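Local coordinates for protein DyP-type peroxidase (Thermobifida cellulosilytica, PDB 4GS1) that probably uses hydrogen peroxide to oxidise dyes and related substrates at a bound haem, as a DyP-type peroxidase, at residues Phe56-Pro61 against Gly146-Leu151. Sequence-based numbering, arbitrary orientation.
Sequences FDLAEP and GGDLML
A classic beta bulge sets two residues, D148 and L149, opposite the single residue F56 and pairs the end of strand 50-58 with the start of strand 149-155, its antiparallel neighbour in the sheet. The evidence is in the amides: F56 N gives a nearly straight bond to L149 O (2.8 Å, 174°), while F56 O accepts L149 N at 3.0 Å and, weakly and well bent, D148 N. The same D148 N also reaches D57 OD1 at 3.3 Å, meeting it nearly along the C-O axis.

Beyond the bulge, the D148 side chain takes over from the backbone. Its CG lies anti to the carbonyl carbon (chi1 -67°), which carries the carboxylate across to strand 50-58, where L58 N donates to the anti lone pair of D148 OD2 at 2.9 Å. R63 forms a salt bridge with that oxygen and S114 bonds OD1. Replacing D148 with an alanine would probably leave L58 N without its acceptor and R63 without this charge.

These strands are the central pair of the four-stranded antiparallel sheet, order 2-3-1-4, of the N-terminal ferredoxin-like half of the DyP fold. D57 OD1 and D148 OD2, both carboxylate oxygens, lie 3.8 Å apart, with carboxylate planes 55° apart; a water donating to D57 OD1 and D148 OD1 bridges them, and R179 pairs with D57 OD2, so their repulsion is probably eased. On the sheet face bearing F56 and L149, F56 CE2 meets L151 CG at 3.8 Å, the side chains lying obliquely to each other, and L58 CD2 touches L149 CD1 at 4.1 Å. Helix 66-90 covers this apolar patch, W80 meeting F56, L149 and L151 while A69 lies against L58.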
ATOM      1  N   PHE B  56      11.278   0.346  16.000  1.00 13.66           N
ATOM      2  CA  PHE B  56      11.474   1.574  16.788  1.00 16.51           C
ATOM      3  C   PHE B  56      12.787   1.530  17.545  1.00 19.34           C
ATOM      4  O   PHE B  56      13.253   0.453  17.917  1.00 16.83           O
ATOM      5  CB  PHE B  56      10.397   1.700  17.870  1.00 17.79           C
ATOM      6  CG  PHE B  56       8.974   1.753  17.354  1.00 15.56           C
ATOM      7  CD1 PHE B  56       8.303   2.971  17.259  1.00 15.81           C
ATOM      8  CD2 PHE B  56       8.285   0.588  17.031  1.00 14.04           C
ATOM      9  CE1 PHE B  56       6.980   3.018  16.830  1.00 17.02           C
ATOM     10  CE2 PHE B  56       6.966   0.632  16.594  1.00 14.03           C
ATOM     11  CZ  PHE B  56       6.315   1.841  16.490  1.00 15.16           C
ATOM     12  N   ASP B  57      13.353   2.703  17.824  1.00 15.96           N
ATOM     13  CA  ASP B  57      14.425   2.804  18.805  1.00 13.26           C
ATOM     14  C   ASP B  57      13.940   3.592  20.010  1.00 16.24           C
ATOM     15  O   ASP B  57      13.051   4.437  19.882  1.00 18.12           O
ATOM     16  CB  ASP B  57      15.639   3.528  18.215  1.00 16.95           C
ATOM     17  CG  ASP B  57      16.345   2.717  17.166  1.00 21.40           C
ATOM     18  OD1 ASP B  57      16.356   1.477  17.295  1.00 19.34           O
ATOM     19  OD2 ASP B  57      16.878   3.318  16.212  1.00 20.13           O
ATOM     20  N   LEU B  58      14.521   3.324  21.178  1.00 18.03           N
ATOM     21  CA  LEU B  58      14.329   4.221  22.315  1.00 20.81           C
ATOM     22  C   LEU B  58      14.982   5.562  21.997  1.00 17.91           C
ATOM     23  O   LEU B  58      16.100   5.607  21.484  1.00 17.56           O
ATOM     24  CB  LEU B  58      14.957   3.657  23.588  1.00 18.80           C
ATOM     25  CG  LEU B  58      14.261   2.456  24.216  1.00 21.43           C
ATOM     26  CD1 LEU B  58      14.960   2.079  25.515  1.00 24.02           C
ATOM     27  CD2 LEU B  58      12.800   2.786  24.477  1.00 22.77           C
ATOM     28  N   ALA B  59      14.287   6.652  22.298  1.00 19.70           N
ATOM     29  CA  ALA B  59      14.851   7.989  22.102  1.00 23.57           C
ATOM     30  C   ALA B  59      15.906   8.301  23.157  1.00 24.00           C
ATOM     31  O   ALA B  59      15.931   7.692  24.225  1.00 24.03           O
ATOM     32  CB  ALA B  59      13.763   9.031  22.132  1.00 28.68           C
ATOM     33  N   GLU B  60      16.775   9.259  22.847  1.00 21.65           N
ATOM     34  CA  GLU B  60      17.757   9.756  23.796  1.00 33.78           C
ATOM     35  C   GLU B  60      17.096  10.834  24.662  1.00 48.82           C
ATOM     36  O   GLU B  60      16.032  11.342  24.311  1.00 45.05           O
ATOM     37  CB  GLU B  60      18.956  10.342  23.032  1.00 34.47           C
ATOM     38  CG  GLU B  60      19.712   9.336  22.174  1.00 44.20           C
ATOM     39  CD  GLU B  60      20.509   8.335  22.989  1.00 47.29           C
ATOM     40  OE1 GLU B  60      20.579   8.482  24.227  1.00 55.53           O
ATOM     41  OE2 GLU B  60      21.066   7.395  22.385  1.00 37.74           O
ATOM     42  N   PRO B  61      17.715  11.182  25.803  1.00 62.06           N
ATOM     43  CA  PRO B  61      18.906  10.536  26.367  1.00 63.74           C
ATOM     44  C   PRO B  61      18.550   9.363  27.274  1.00 57.04           C
ATOM     45  O   PRO B  61      19.438   8.813  27.927  1.00 58.38           O
ATOM     46  CB  PRO B  61      19.583  11.667  27.154  1.00 62.37           C
ATOM     47  CG  PRO B  61      18.474  12.583  27.533  1.00 62.49           C
ATOM     48  CD  PRO B  61      17.393  12.448  26.487  1.00 62.86           C
ATOM     49  N   GLY B 146      17.603  -3.742  11.881  1.00 16.70           N
ATOM     50  CA  GLY B 146      17.601  -3.712  13.334  1.00 17.26           C
ATOM     51  C   GLY B 146      16.474  -2.926  13.988  1.00 16.97           C
ATOM     52  O   GLY B 146      15.403  -2.727  13.409  1.00 16.52           O
ATOM     53  N   GLY B 147      16.712  -2.507  15.230  1.00 13.72           N
ATOM     54  CA  GLY B 147      15.698  -1.825  16.010  1.00 15.56           C
ATOM     55  C   GLY B 147      15.645  -2.329  17.441  1.00 16.46           C
ATOM     56  O   GLY B 147      15.826  -3.523  17.686  1.00 15.21           O
ATOM     57  N   ASP B 148      15.398  -1.432  18.387  1.00 12.57           N
ATOM     58  CA  ASP B 148      15.232  -1.837  19.787  1.00 13.54           C
ATOM     59  C   ASP B 148      13.911  -2.579  20.015  1.00 14.72           C
ATOM     60  O   ASP B 148      13.829  -3.480  20.862  1.00 17.85           O
ATOM     61  CB  ASP B 148      15.251  -0.615  20.711  1.00 14.48           C
ATOM     62  CG  ASP B 148      16.599   0.087  20.761  1.00 17.46           C
ATOM     63  OD1 ASP B 148      17.652  -0.534  20.481  1.00 19.19           O
ATOM     64  OD2 ASP B 148      16.597   1.291  21.103  1.00 17.77           O
ATOM     65  N   LEU B 149      12.880  -2.176  19.276  1.00 15.08           N
ATOM     66  CA  LEU B 149      11.511  -2.642  19.485  1.00 15.54           C
ATOM     67  C   LEU B 149      10.791  -2.793  18.150  1.00 13.92           C
ATOM     68  O   LEU B 149      11.174  -2.165  17.160  1.00 15.95           O
ATOM     69  CB  LEU B 149      10.735  -1.640  20.349  1.00 15.66           C
ATOM     70  CG  LEU B 149      11.231  -1.461  21.782  1.00 13.49           C
ATOM     71  CD1 LEU B 149      10.740  -0.130  22.366  1.00 16.56           C
ATOM     72  CD2 LEU B 149      10.771  -2.636  22.634  1.00 18.12           C
ATOM     73  N   MET B 150       9.733  -3.602  18.139  0.53 15.67           N
ATOM     74  CA  MET B 150       8.995  -3.884  16.914  0.53 16.10           C
ATOM     75  C   MET B 150       7.485  -3.961  17.157  0.53 16.41           C
ATOM     76  O   MET B 150       7.036  -4.508  18.168  0.53 14.78           O
ATOM     77  CB  MET B 150       9.504  -5.203  16.318  0.53 18.09           C
ATOM     78  CG  MET B 150       8.910  -5.585  14.987  0.53 24.50           C
ATOM     79  SD  MET B 150       7.373  -6.507  15.125  0.53 20.59           S
ATOM     80  CE  MET B 150       7.802  -7.773  16.312  0.53 25.91           C
ATOM     81  N   LEU B 151       6.706  -3.404  16.232  1.00 16.09           N
ATOM     82  CA  LEU B 151       5.276  -3.702  16.157  1.00 14.61           C
ATOM     83  C   LEU B 151       4.997  -4.325  14.783  1.00 16.54           C
ATOM     84  O   LEU B 151       5.482  -3.831  13.764  1.00 16.26           O
ATOM     85  CB  LEU B 151       4.406  -2.454  16.340  1.00 14.28           C
ATOM     86  CG  LEU B 151       4.338  -1.837  17.737  1.00 14.54           C
ATOM     87  CD1 LEU B 151       3.479  -0.573  17.703  1.00 17.00           C
ATOM     88  CD2 LEU B 151       3.767  -2.848  18.726  1.00 15.38           C
TER
HETATM   89  O   HOH W   1      18.832   0.257  17.800  1.00 35.58           O